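Local structure of aldehyde dehydrogenase (Listeria monocytogenes, 3K9D) at residues N16-A21 against M187-T192; Y82-D87 against L414-T419; G288-R293 against S297-I302; E353-A358 against K382-E387. The protein probably oxidises aldehyde or oxo groups of its substrate, with NAD or NADP as the electron acceptor. All coordinates share one frame; numbering follows the deposited sequence.

Interaction 1: N16-A21 against M187-T192; sequences NLIESA and MKHKDT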
loop_
_atom_site.group_PDB
_atom_site.type_symbol
_atom_site.label_atom_id
_atom_site.label_comp_id
_atom_site.label_asym_id
_atom_site.label_seq_id
_atom_site.Cartn_x
_atom_site.Cartn_y
_atom_site.Cartn_z
ATOM N N ASN A 16 20.053 -11.046 -12.927
ATOM C CA ASN A 16 20.258 -12.483 -12.664
ATOM C C ASN A 16 19.623 -12.904 -11.336
ATOM O O ASN A 16 18.894 -13.887 -11.275
ATOM C CB ASN A 16 21.748 -12.853 -12.673
ATOM C CG ASN A 16 22.406 -12.631 -14.024
ATOM O OD1 ASN A 16 21.755 -12.677 -15.065
ATOM N ND2 ASN A 16 23.710 -12.395 -14.009
ATOM N N LEU A 17 19.898 -12.127 -10.295
ATOM C CA LEU A 17 19.336 -12.331 -8.959
ATOM C C LEU A 17 17.805 -12.292 -8.904
ATOM O O LEU A 17 17.188 -13.116 -8.242
ATOM C CB LEU A 17 19.931 -11.300 -7.977
ATOM C CG LEU A 17 21.426 -11.443 -7.650
ATOM C CD1 LEU A 17 21.908 -10.268 -6.816
ATOM C CD2 LEU A 17 21.715 -12.745 -6.948
ATOM N N ILE A 18 17.201 -11.331 -9.599
ATOM C CA ILE A 18 15.741 -11.251 -9.710
ATOM C C ILE A 18 15.151 -12.475 -10.453
ATOM O O ILE A 18 14.171 -13.070 -9.997
ATOM C CB ILE A 18 15.310 -9.908 -10.358
ATOM C CG1 ILE A 18 15.478 -8.767 -9.357
ATOM C CG2 ILE A 18 13.862 -9.957 -10.864
ATOM C CD1 ILE A 18 15.463 -7.425 -10.001
ATOM N N GLU A 19 15.799 -12.857 -11.551
ATOM C CA GLU A 19 15.434 -14.034 -12.359
ATOM C C GLU A 19 15.411 -15.353 -11.560
ATOM O O GLU A 19 14.484 -16.158 -11.714
ATOM C CB GLU A 19 16.406 -14.161 -13.537
ATOM C CG GLU A 19 16.003 -15.134 -14.632
ATOM C CD GLU A 19 17.140 -15.413 -15.607
ATOM O OE1 GLU A 19 18.243 -15.786 -15.152
ATOM O OE2 GLU A 19 16.930 -15.268 -16.831
ATOM N N SER A 20 16.438 -15.561 -10.734
ATOM C CA SER A 20 16.527 -16.734 -9.859
ATOM C C SER A 20 15.468 -16.667 -8.768
ATOM O O SER A 20 14.827 -17.666 -8.460
ATOM C CB SER A 20 17.913 -16.827 -9.208
ATOM O OG SER A 20 18.901 -17.197 -10.146
ATOM N N ALA A 21 15.294 -15.480 -8.189
ATOM C CA ALA A 21 14.290 -15.271 -7.157
ATOM C C ALA A 21 12.873 -15.474 -7.689
ATOM O O ALA A 21 12.011 -15.963 -6.966
ATOM C CB ALA A 21 14.442 -13.897 -6.534
ATOM N N MET A 187 14.916 -1.846 -7.957
ATOM C CA MET A 187 13.664 -1.199 -7.642
ATOM C C MET A 187 12.753 -1.116 -8.878
ATOM O O MET A 187 11.556 -1.336 -8.755
ATOM C CB MET A 187 13.889 0.214 -7.055
ATOM C CG MET A 187 14.514 0.264 -5.648
ATOM S SD MET A 187 14.625 1.943 -4.966
ATOM C CE MET A 187 15.553 2.775 -6.248
ATOM N N LYS A 188 13.321 -0.777 -10.039
ATOM C CA LYS A 188 12.530 -0.540 -11.279
ATOM C C LYS A 188 12.078 -1.793 -12.031
ATOM O O LYS A 188 11.096 -1.743 -12.779
ATOM C CB LYS A 188 13.261 0.402 -12.250
ATOM C CG LYS A 188 13.217 1.884 -11.845
ATOM C CD LYS A 188 13.942 2.779 -12.850
ATOM C CE LYS A 188 13.903 4.260 -12.446
ATOM N NZ LYS A 188 12.605 4.942 -12.737
ATOM N N HIS A 189 12.786 -2.907 -11.839
ATOM C CA HIS A 189 12.499 -4.161 -12.551
ATOM C C HIS A 189 11.041 -4.613 -12.494
ATOM O O HIS A 189 10.383 -4.492 -11.464
ATOM C CB HIS A 189 13.384 -5.290 -12.035
ATOM C CG HIS A 189 13.729 -6.302 -13.081
ATOM N ND1 HIS A 189 12.893 -7.344 -13.418
ATOM C CD2 HIS A 189 14.813 -6.417 -13.884
ATOM C CE1 HIS A 189 13.452 -8.067 -14.371
ATOM N NE2 HIS A 189 14.618 -7.525 -14.674
ATOM N N LYS A 190 10.561 -5.128 -13.623
ATOM C CA LYS A 190 9.197 -5.623 -13.791
ATOM C C LYS A 190 8.866 -6.819 -12.876
ATOM O O LYS A 190 7.746 -6.940 -12.362
ATOM C CB LYS A 190 8.998 -6.003 -15.266
ATOM C CG LYS A 190 7.587 -6.395 -15.652
ATOM C CD LYS A 190 7.592 -7.324 -16.863
ATOM C CE LYS A 190 6.534 -8.412 -16.722
ATOM N NZ LYS A 190 5.184 -7.854 -16.390
ATOM N N ASP A 191 9.857 -7.683 -12.659
ATOM C CA ASP A 191 9.686 -8.892 -11.852
ATOM C C ASP A 191 9.804 -8.687 -10.333
ATOM O O ASP A 191 9.397 -9.557 -9.532
ATOM C CB ASP A 191 10.596 -9.999 -12.389
ATOM C CG ASP A 191 10.191 -10.433 -13.772
ATOM O OD1 ASP A 191 8.969 -10.448 -14.025
ATOM O OD2 ASP A 191 11.066 -10.750 -14.608
ATOM N N THR A 192 10.321 -7.515 -9.953
ATOM C CA THR A 192 10.247 -7.018 -8.577
ATOM C C THR A 192 8.815 -6.601 -8.230
ATOM O O THR A 192 8.253 -5.696 -8.859
ATOM C CB THR A 192 11.214 -5.833 -8.377
ATOM O OG1 THR A 192 12.544 -6.255 -8.723
ATOM C CG2 THR A 192 11.186 -5.328 -6.927
#
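Ile-18 and Asp-191 mark the closest backbone approach, their CA atoms 6.8 Å apart, where helix 6-28 passes the turn that follows helix 180-188. This is packing on the outside of a Rossmann-like alpha/beta domain: the turn carries the chain from helix 180-188 into strand 192-197, which runs parallel to strand 102-116 in the mixed sheet, and helix 6-28 packs beside the turn, its Leu-17 and Ala-21 touching strand 138-143. From the helix, Ile-18 supplies the whole contact, and three side chains of segment 187-192 close round it. Both of its branches are used. With CG1 beside the backbone N and CG2 anti to it (chi1 -74°), they share His-189, CD1 going on to Thr-192 and CG2 to Asp-191. CD1 at the end of the long arm rests against CB of His-189, 3.6 Å away. CG2 goes to CB of Asp-191 at the same separation, 3.6 Å, and also sits over one face of the His-189 imidazole, 4.1 Å from the ring centroid, a CH-pi contact. The isoleucine and histidine side chains run past each other in opposite directions. ND1 of His-189 accepts the backbone N-H of Asp-191 at 3.1 Å, the donor lying near the ring plane and the bond fairly straight at 164°. That bond holds the imidazole in the orientation that presents its face to CG2, and ties the turn to itself. Thr-192 OG1 is held by the backbone O of Leu-186, and Ile-18 CD1 packs 3.4 Å from this same OG1.

Interaction 2: Y82-D87 against L414-T419; sequences YNYIKD and LVPALT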
loop_
_atom_site.group_PDB
_atom_site.type_symbol
_atom_site.label_atom_id
_atom_site.label_comp_id
_atom_site.label_asym_id
_atom_site.label_seq_id
_atom_site.Cartn_x
_atom_site.Cartn_y
_atom_site.Cartn_z
ATOM N N TYR A 82 10.174 -14.387 14.944
ATOM C CA TYR A 82 9.741 -15.772 14.817
ATOM C C TYR A 82 8.567 -16.138 15.730
ATOM O O TYR A 82 7.594 -16.725 15.269
ATOM C CB TYR A 82 10.907 -16.763 15.015
ATOM C CG TYR A 82 10.451 -18.189 14.908
ATOM C CD1 TYR A 82 10.041 -18.707 13.679
ATOM C CD2 TYR A 82 10.369 -19.008 16.033
ATOM C CE1 TYR A 82 9.579 -20.002 13.565
ATOM C CE2 TYR A 82 9.901 -20.319 15.927
ATOM C CZ TYR A 82 9.510 -20.807 14.684
ATOM O OH TYR A 82 9.043 -22.097 14.541
ATOM N N ASN A 83 8.649 -15.781 17.010
ATOM C CA ASN A 83 7.558 -16.087 17.942
ATOM C C ASN A 83 6.238 -15.375 17.612
ATOM O O ASN A 83 5.169 -15.903 17.899
ATOM C CB ASN A 83 7.969 -15.825 19.395
ATOM C CG ASN A 83 8.615 -17.036 20.052
ATOM O OD1 ASN A 83 8.543 -18.167 19.545
ATOM N ND2 ASN A 83 9.243 -16.808 21.195
ATOM N N TYR A 84 6.321 -14.187 17.006
ATOM C CA TYR A 84 5.127 -13.494 16.508
ATOM C C TYR A 84 4.543 -14.155 15.242
ATOM O O TYR A 84 3.317 -14.213 15.079
ATOM C CB TYR A 84 5.411 -11.996 16.279
ATOM C CG TYR A 84 4.415 -11.304 15.361
ATOM C CD1 TYR A 84 3.130 -10.977 15.800
ATOM C CD2 TYR A 84 4.763 -10.981 14.053
ATOM C CE1 TYR A 84 2.212 -10.352 14.947
ATOM C CE2 TYR A 84 3.860 -10.372 13.191
ATOM C CZ TYR A 84 2.589 -10.055 13.642
ATOM O OH TYR A 84 1.700 -9.442 12.780
ATOM N N ILE A 85 5.411 -14.663 14.363
ATOM C CA ILE A 85 4.968 -15.174 13.050
ATOM C C ILE A 85 4.693 -16.679 12.955
ATOM O O ILE A 85 3.954 -17.101 12.070
ATOM C CB ILE A 85 5.900 -14.726 11.851
ATOM C CG1 ILE A 85 7.226 -15.506 11.811
ATOM C CG2 ILE A 85 6.130 -13.236 11.859
ATOM C CD1 ILE A 85 8.150 -15.108 10.662
ATOM N N LYS A 86 5.260 -17.482 13.859
ATOM C CA LYS A 86 5.200 -18.953 13.738
ATOM C C LYS A 86 3.798 -19.597 13.561
ATOM O O LYS A 86 3.655 -20.577 12.828
ATOM C CB LYS A 86 5.978 -19.634 14.882
ATOM C CG LYS A 86 5.368 -19.551 16.278
ATOM C CD LYS A 86 6.146 -20.459 17.241
ATOM C CE LYS A 86 5.320 -20.846 18.471
ATOM N NZ LYS A 86 4.991 -19.685 19.356
ATOM N N ASP A 87 2.774 -19.049 14.215
ATOM C CA ASP A 87 1.438 -19.655 14.177
ATOM C C ASP A 87 0.433 -18.901 13.290
ATOM O O ASP A 87 -0.739 -19.285 13.197
ATOM C CB ASP A 87 0.888 -19.840 15.595
ATOM C CG ASP A 87 1.670 -20.873 16.398
ATOM O OD1 ASP A 87 2.127 -21.873 15.807
ATOM O OD2 ASP A 87 1.816 -20.691 17.622
ATOM N N LEU A 414 3.386 -4.025 20.271
ATOM C CA LEU A 414 3.322 -3.709 18.839
ATOM C C LEU A 414 3.896 -4.868 18.030
ATOM O O LEU A 414 4.616 -5.726 18.570
ATOM C CB LEU A 414 4.097 -2.431 18.513
ATOM C CG LEU A 414 3.625 -1.067 19.021
ATOM C CD1 LEU A 414 4.538 0.027 18.500
ATOM C CD2 LEU A 414 2.165 -0.773 18.621
ATOM N N VAL A 415 3.573 -4.909 16.740
ATOM C CA VAL A 415 4.136 -5.935 15.872
ATOM C C VAL A 415 5.669 -5.801 15.876
ATOM O O VAL A 415 6.187 -4.713 15.636
ATOM C CB VAL A 415 3.519 -5.902 14.441
ATOM C CG1 VAL A 415 4.289 -6.819 13.501
ATOM C CG2 VAL A 415 2.042 -6.332 14.479
ATOM N N PRO A 416 6.387 -6.900 16.206
ATOM C CA PRO A 416 7.853 -6.871 16.207
ATOM C C PRO A 416 8.404 -6.679 14.798
ATOM O O PRO A 416 8.188 -7.534 13.928
ATOM C CB PRO A 416 8.249 -8.254 16.751
ATOM C CG PRO A 416 7.020 -8.852 17.283
ATOM C CD PRO A 416 5.865 -8.225 16.592
ATOM N N ALA A 417 9.115 -5.568 14.590
ATOM C CA ALA A 417 9.567 -5.172 13.262
ATOM C C ALA A 417 10.730 -4.200 13.285
ATOM O O ALA A 417 10.882 -3.390 14.208
ATOM C CB ALA A 417 8.404 -4.567 12.444
ATOM N N LEU A 418 11.529 -4.259 12.227
ATOM C CA LEU A 418 12.593 -3.298 12.034
ATOM C C LEU A 418 12.331 -2.406 10.822
ATOM O O LEU A 418 13.144 -1.540 10.497
ATOM C CB LEU A 418 13.953 -4.011 11.972
ATOM C CG LEU A 418 14.366 -4.637 13.315
ATOM C CD1 LEU A 418 15.400 -5.726 13.097
ATOM C CD2 LEU A 418 14.873 -3.613 14.310
ATOM N N THR A 419 11.181 -2.621 10.173
ATOM C CA THR A 419 10.636 -1.682 9.176
ATOM C C THR A 419 9.362 -1.045 9.727
ATOM O O THR A 419 8.314 -1.679 9.832
ATOM C CB THR A 419 10.438 -2.344 7.784
ATOM O OG1 THR A 419 11.719 -2.705 7.269
ATOM C CG2 THR A 419 9.761 -1.388 6.777
#
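The phenol ring of Tyr-84 is laid along two neighbouring residues of the loop, Pro-416 at its root and Val-415 at its hydroxyl end. Pro-416 takes the face: its CD stands over the ring, displaced toward the rim on the CG side, 4.0 Å from the centroid and 26° off the normal, in a CH-pi contact. Within the Tyr-Pro pair the closest atoms are Tyr-84 CG and Pro-416 CD at 3.6 Å, and the proline CG also reaches Tyr-84 CB at 3.7 Å. From a CB that already points at the loop, the anti torsion of CG to the backbone N (chi1 161°) extends the ring along it. The contact joins the last part of helix 67-85 to the long loop between helix 403-407 and strand 440-447 of the aldehyde dehydrogenase fold, two parts of the chain more than 300 residues apart. Val-415 lays both methyls against the hydroxyl end, on the same side of the ring as the proline. CG1 approaches Tyr-84 CE2 obliquely at 3.6 Å, while CG2 lies 3.6 Å from Tyr-84 OH. Pro-416 also touches Phe-76 of helix 67-85, and the backbone O of Val-415 accepts a hydrogen bond from Asn-433 ND2.

Interaction 3: G288-R293 against S297-I302; sequences GKFILR and SMNPAI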
loop_
_atom_site.group_PDB
_atom_site.type_symbol
_atom_site.label_atom_id
_atom_site.label_comp_id
_atom_site.label_asym_id
_atom_site.label_seq_id
_atom_site.Cartn_x
_atom_site.Cartn_y
_atom_site.Cartn_z
ATOM N N GLY A 288 26.292 22.033 17.854
ATOM C CA GLY A 288 25.317 22.360 16.807
ATOM C C GLY A 288 25.943 22.725 15.465
ATOM O O GLY A 288 25.473 22.287 14.408
ATOM N N LYS A 289 27.006 23.529 15.510
ATOM C CA LYS A 289 27.796 23.866 14.315
ATOM C C LYS A 289 28.427 22.623 13.676
ATOM O O LYS A 289 28.420 22.477 12.452
ATOM C CB LYS A 289 28.871 24.906 14.655
ATOM C CG LYS A 289 28.318 26.296 14.975
ATOM C CD LYS A 289 29.432 27.281 15.305
ATOM C CE LYS A 289 28.873 28.653 15.612
ATOM N NZ LYS A 289 29.876 29.535 16.281
ATOM N N PHE A 290 28.934 21.712 14.505
ATOM C CA PHE A 290 29.506 20.445 14.009
ATOM C C PHE A 290 28.481 19.460 13.402
ATOM O O PHE A 290 28.736 18.854 12.350
ATOM C CB PHE A 290 30.320 19.750 15.106
ATOM C CG PHE A 290 30.956 18.472 14.654
ATOM C CD1 PHE A 290 32.110 18.496 13.867
ATOM C CD2 PHE A 290 30.393 17.243 14.987
ATOM C CE1 PHE A 290 32.700 17.306 13.414
ATOM C CE2 PHE A 290 30.977 16.053 14.553
ATOM C CZ PHE A 290 32.127 16.086 13.755
ATOM N N ILE A 291 27.349 19.293 14.086
ATOM C CA ILE A 291 26.257 18.410 13.674
ATOM C C ILE A 291 25.609 18.821 12.329
ATOM O O ILE A 291 25.350 17.963 11.465
ATOM C CB ILE A 291 25.145 18.348 14.770
ATOM C CG1 ILE A 291 25.561 17.506 15.975
ATOM C CG2 ILE A 291 23.870 17.745 14.231
ATOM C CD1 ILE A 291 24.496 17.523 17.087
ATOM N N LEU A 292 25.349 20.119 12.157
ATOM C CA LEU A 292 24.677 20.606 10.953
ATOM C C LEU A 292 25.673 21.017 9.865
ATOM O O LEU A 292 26.451 21.955 10.051
ATOM C CB LEU A 292 23.716 21.753 11.276
ATOM C CG LEU A 292 22.906 22.324 10.096
ATOM C CD1 LEU A 292 21.882 21.323 9.568
ATOM C CD2 LEU A 292 22.238 23.641 10.448
ATOM N N ARG A 293 25.631 20.291 8.745
ATOM C CA ARG A 293 26.455 20.541 7.560
ATOM C C ARG A 293 25.943 21.768 6.781
ATOM O O ARG A 293 24.758 22.118 6.897
ATOM C CB ARG A 293 26.479 19.279 6.667
ATOM C CG ARG A 293 27.818 18.541 6.667
ATOM C CD ARG A 293 27.678 17.039 6.862
ATOM N NE ARG A 293 27.797 16.251 5.635
ATOM C CZ ARG A 293 26.875 15.392 5.205
ATOM N NH1 ARG A 293 27.058 14.706 4.092
ATOM N NH2 ARG A 293 25.764 15.206 5.899
ATOM N N SER A 297 22.248 19.041 5.506
ATOM C CA SER A 297 22.165 17.700 6.057
ATOM C C SER A 297 22.816 17.616 7.446
ATOM O O SER A 297 23.536 18.525 7.883
ATOM C CB SER A 297 22.802 16.689 5.107
ATOM O OG SER A 297 24.187 16.955 4.969
ATOM N N MET A 298 22.536 16.523 8.140
ATOM C CA MET A 298 23.132 16.257 9.436
ATOM C C MET A 298 24.402 15.438 9.189
ATOM O O MET A 298 24.443 14.622 8.265
ATOM C CB MET A 298 22.142 15.506 10.334
ATOM C CG MET A 298 20.757 16.186 10.480
ATOM S SD MET A 298 20.679 17.584 11.620
ATOM C CE MET A 298 20.669 16.682 13.173
ATOM N N ASN A 299 25.423 15.680 10.011
ATOM C CA ASN A 299 26.755 15.064 9.905
ATOM C C ASN A 299 26.736 13.559 10.162
ATOM O O ASN A 299 26.423 13.142 11.270
ATOM C CB ASN A 299 27.681 15.735 10.926
ATOM C CG ASN A 299 29.149 15.669 10.546
ATOM O OD1 ASN A 299 29.576 14.829 9.755
ATOM N ND2 ASN A 299 29.937 16.569 11.127
ATOM N N PRO A 300 27.081 12.734 9.148
ATOM C CA PRO A 300 27.111 11.282 9.370
ATOM C C PRO A 300 28.194 10.818 10.360
ATOM O O PRO A 300 28.101 9.711 10.871
ATOM C CB PRO A 300 27.397 10.721 7.976
ATOM C CG PRO A 300 28.110 11.809 7.269
ATOM C CD PRO A 300 27.460 13.069 7.762
ATOM N N ALA A 301 29.180 11.678 10.638
ATOM C CA ALA A 301 30.308 11.362 11.528
ATOM C C ALA A 301 29.898 11.034 12.973
ATOM O O ALA A 301 30.656 10.417 13.713
ATOM C CB ALA A 301 31.315 12.502 11.510
ATOM N N ILE A 302 28.692 11.441 13.353
ATOM C CA ILE A 302 28.174 11.243 14.705
ATOM C C ILE A 302 27.400 9.931 14.871
ATOM O O ILE A 302 27.188 9.480 16.002
ATOM C CB ILE A 302 27.270 12.437 15.153
ATOM C CG1 ILE A 302 25.978 12.505 14.313
ATOM C CG2 ILE A 302 28.054 13.752 15.120
ATOM C CD1 ILE A 302 24.848 13.337 14.920
#
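Leu-292 and Met-298 form a single antiparallel bridge, their CA atoms 4.9 Å apart, in a short hairpin-like reversal by which the chain leaves helix 281-291 and turns back beside its end. Two backbone bonds frame the bridge, Asn-299 N to Ile-291 O at 2.7 Å and Arg-293 N to Ser-297 O at 2.9 Å. The tight part lies at the helix end, on the side of buried Ile-291 and Ile-302. Asn-299 ND2 gives a third bond, to Phe-290 O (2.9 Å), with the acceptor close to the amide plane. The same nitrogen sits over one face of the Phe-290 ring, 3.4 Å above its plane, with ring and amide 42° apart. Ile-302 CG2 meets that ring at its edge, and Ile-291 CG2 packs on Met-298 CE at 3.5 Å, the two side chains lying next to each other and pointing the same way. Asn-299 is thus used at both ends, because its OD1 takes the backbone N-H of Ala-301 in an Asx turn that starts the 3-10 segment 300-302. The more open rim is formed by Arg-293 and exposed Pro-300, where a chain bent at chi2 and chi3 brings the guanidinium back across the loop. The Ser-297 hydroxyl lies over one of its faces and bonds to Asn-295 OD1. The opposite face is covered by Pro-300, whose CD stands 3.3 Å above the guanidinium plane, offset toward the rim.

Interaction 4: E353-A358 against K382-E387; sequences ETWQEA and KEIIRE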
loop_
_atom_site.group_PDB
_atom_site.type_symbol
_atom_site.label_atom_id
_atom_site.label_comp_id
_atom_site.label_asym_id
_atom_site.label_seq_id
_atom_site.Cartn_x
_atom_site.Cartn_y
_atom_site.Cartn_z
ATOM N N GLU A 353 4.956 25.010 29.439
ATOM C CA GLU A 353 4.284 25.355 30.695
ATOM C C GLU A 353 3.228 24.322 31.069
ATOM O O GLU A 353 3.097 23.963 32.236
ATOM C CB GLU A 353 3.661 26.764 30.684
ATOM C CG GLU A 353 4.546 27.914 30.198
ATOM C CD GLU A 353 5.940 27.908 30.791
ATOM O OE1 GLU A 353 6.066 27.856 32.035
ATOM O OE2 GLU A 353 6.910 27.965 30.000
ATOM N N THR A 354 2.486 23.849 30.066
ATOM C CA THR A 354 1.349 22.944 30.250
ATOM C C THR A 354 1.495 21.709 29.348
ATOM O O THR A 354 2.361 21.672 28.478
ATOM C CB THR A 354 0.014 23.659 29.892
ATOM O OG1 THR A 354 0.062 24.075 28.517
ATOM C CG2 THR A 354 -0.220 24.900 30.790
ATOM N N TRP A 355 0.644 20.706 29.536
ATOM C CA TRP A 355 0.597 19.587 28.576
ATOM C C TRP A 355 0.087 20.017 27.196
ATOM O O TRP A 355 0.466 19.435 26.191
ATOM C CB TRP A 355 -0.210 18.390 29.088
ATOM C CG TRP A 355 -1.720 18.556 29.164
ATOM C CD1 TRP A 355 -2.448 18.904 30.265
ATOM C CD2 TRP A 355 -2.681 18.300 28.117
ATOM N NE1 TRP A 355 -3.797 18.904 29.970
ATOM C CE2 TRP A 355 -3.966 18.548 28.658
ATOM C CE3 TRP A 355 -2.577 17.909 26.776
ATOM C CZ2 TRP A 355 -5.135 18.412 27.903
ATOM C CZ3 TRP A 355 -3.747 17.781 26.023
ATOM C CH2 TRP A 355 -5.002 18.038 26.589
ATOM N N GLN A 356 -0.773 21.033 27.181
ATOM C CA GLN A 356 -1.328 21.579 25.953
ATOM C C GLN A 356 -0.186 22.193 25.129
ATOM O O GLN A 356 -0.085 21.939 23.926
ATOM C CB GLN A 356 -2.432 22.598 26.264
ATOM C CG GLN A 356 -3.722 22.011 26.884
ATOM C CD GLN A 356 -3.766 22.070 28.415
ATOM O OE1 GLN A 356 -2.736 22.063 29.087
ATOM N NE2 GLN A 356 -4.970 22.117 28.967
ATOM N N GLU A 357 0.709 22.923 25.796
ATOM C CA GLU A 357 1.863 23.545 25.129
ATOM C C GLU A 357 2.856 22.490 24.658
ATOM O O GLU A 357 3.433 22.610 23.587
ATOM C CB GLU A 357 2.550 24.569 26.036
ATOM C CG GLU A 357 3.446 25.537 25.244
ATOM C CD GLU A 357 4.376 26.368 26.109
ATOM O OE1 GLU A 357 5.230 27.074 25.541
ATOM O OE2 GLU A 357 4.261 26.326 27.345
ATOM N N ALA A 358 3.004 21.439 25.459
ATOM C CA ALA A 358 3.864 20.314 25.153
ATOM C C ALA A 358 3.397 19.573 23.886
ATOM O O ALA A 358 4.213 19.203 23.031
ATOM C CB ALA A 358 3.898 19.391 26.320
ATOM N N LYS A 382 -4.299 9.014 32.074
ATOM C CA LYS A 382 -4.897 8.347 30.923
ATOM C C LYS A 382 -5.694 9.289 30.019
ATOM O O LYS A 382 -5.844 9.023 28.832
ATOM C CB LYS A 382 -5.706 7.111 31.345
ATOM C CG LYS A 382 -7.102 7.343 31.906
ATOM C CD LYS A 382 -7.967 6.097 31.633
ATOM C CE LYS A 382 -8.883 5.731 32.802
ATOM N NZ LYS A 382 -10.107 6.581 32.897
ATOM N N GLU A 383 -6.162 10.403 30.575
ATOM C CA GLU A 383 -6.878 11.404 29.792
ATOM C C GLU A 383 -5.941 12.192 28.893
ATOM O O GLU A 383 -6.261 12.413 27.726
ATOM C CB GLU A 383 -7.693 12.325 30.695
ATOM C CG GLU A 383 -8.681 11.552 31.550
ATOM C CD GLU A 383 -9.894 12.360 31.946
ATOM O OE1 GLU A 383 -9.823 13.613 31.936
ATOM O OE2 GLU A 383 -10.925 11.730 32.275
ATOM N N ILE A 384 -4.774 12.577 29.417
ATOM C CA ILE A 384 -3.790 13.350 28.638
ATOM C C ILE A 384 -3.222 12.469 27.531
ATOM O O ILE A 384 -3.076 12.915 26.381
ATOM C CB ILE A 384 -2.649 13.950 29.542
ATOM C CG1 ILE A 384 -3.227 15.014 30.470
ATOM C CG2 ILE A 384 -1.536 14.613 28.690
ATOM C CD1 ILE A 384 -2.242 15.551 31.463
ATOM N N ILE A 385 -2.922 11.220 27.897
ATOM C CA ILE A 385 -2.453 10.187 26.986
ATOM C C ILE A 385 -3.425 9.985 25.810
ATOM O O ILE A 385 -2.997 9.940 24.655
ATOM C CB ILE A 385 -2.224 8.832 27.700
ATOM C CG1 ILE A 385 -0.992 8.879 28.622
ATOM C CG2 ILE A 385 -2.027 7.712 26.674
ATOM C CD1 ILE A 385 -1.002 7.823 29.700
ATOM N N ARG A 386 -4.717 9.875 26.118
ATOM C CA ARG A 386 -5.765 9.791 25.084
ATOM C C ARG A 386 -5.797 11.014 24.138
ATOM O O ARG A 386 -6.046 10.862 22.945
ATOM C CB ARG A 386 -7.132 9.567 25.731
ATOM C CG ARG A 386 -8.232 9.198 24.739
ATOM C CD ARG A 386 -9.606 9.317 25.366
ATOM N NE ARG A 386 -10.652 8.909 24.430
ATOM C CZ ARG A 386 -11.014 7.649 24.199
ATOM N NH1 ARG A 386 -10.413 6.638 24.834
ATOM N NH2 ARG A 386 -11.979 7.401 23.323
ATOM N N GLU A 387 -5.543 12.214 24.672
ATOM C CA GLU A 387 -5.468 13.428 23.850
ATOM C C GLU A 387 -4.283 13.353 22.884
ATOM O O GLU A 387 -4.402 13.717 21.717
ATOM C CB GLU A 387 -5.339 14.685 24.722
ATOM C CG GLU A 387 -6.581 15.037 25.536
ATOM C CD GLU A 387 -7.509 16.023 24.831
ATOM O OE1 GLU A 387 -7.843 15.818 23.643
ATOM O OE2 GLU A 387 -7.924 17.002 25.487
#
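Trp-355 meets Ile-384 and Glu-387, one turn apart on helix 382-391, and the contact is apolar apart from one carboxylate oxygen. The CH-pi part is very regular: Ile-384 CG1 stands almost directly above the five-membered ring, 3.9 Å from its centroid and only 3° off the normal. The other carbons of the isoleucine spread over the same indole face in different directions, CD1 toward Trp-355 CD1 at 3.6 Å and CG2 near CD2 and CE3, 3.9 Å from Trp-355 CD2. The indole reaches the second helix because its CG is placed between the backbone N and carbonyl carbon (chi1 71°). Gln-356 CD lies over the opposite face, sandwiching the ring between its own neighbour and the isoleucine.

The polar contact is at the six-membered ring. Glu-387, bent at chi2, brings OE2 to the ring edge near its plane, 3.3 Å from Trp-355 CH2, where the partly positive C-H rim would suit a carboxylate. Its CB and CG pack on CZ3 and CH2, and its other oxygen forms a long, weak ion pair with Lys-391.

Two side-chain hydrogen bonds lie within 353-358. Thr-354 is the N-cap, its OG1 accepting Glu-357 N at 3.0 Å, and Glu-357 OE2 in turn takes the N-H of Glu-353. Beyond the pair, Trp-355 also touches Phe-225, and Arg-386 makes a salt bridge to Glu-96 of the second subunit. Two helices following strands 346-352 and 374-378 are thus joined at their N-terminal ends, an arrangement belonging to the parallel alpha/beta domain of the aldehyde dehydrogenase fold.

Overall arrangement
The four contacts are separate: none touches another, and the pair with the shortest atom-to-atom gap, interactions 2 and 4, still has about 12 Å between nearest atoms. Interactions 1 and 4 are the most distant, with centres 49 Å apart on opposite sides of the chain's centre. Interaction 1 belongs to the mixed-sheet half, and interaction 4 to the half built on the seven-stranded parallel sheet. Interaction 2 lies closest to the middle, its centre 13 Å from that of the chain, and its long loop encloses interactions 3 and 4 along the sequence while crossing that of interaction 1. Interactions 2 and 4 both lie near the second subunit, the former through Leu-414, which packs on Arg-444 of that subunit.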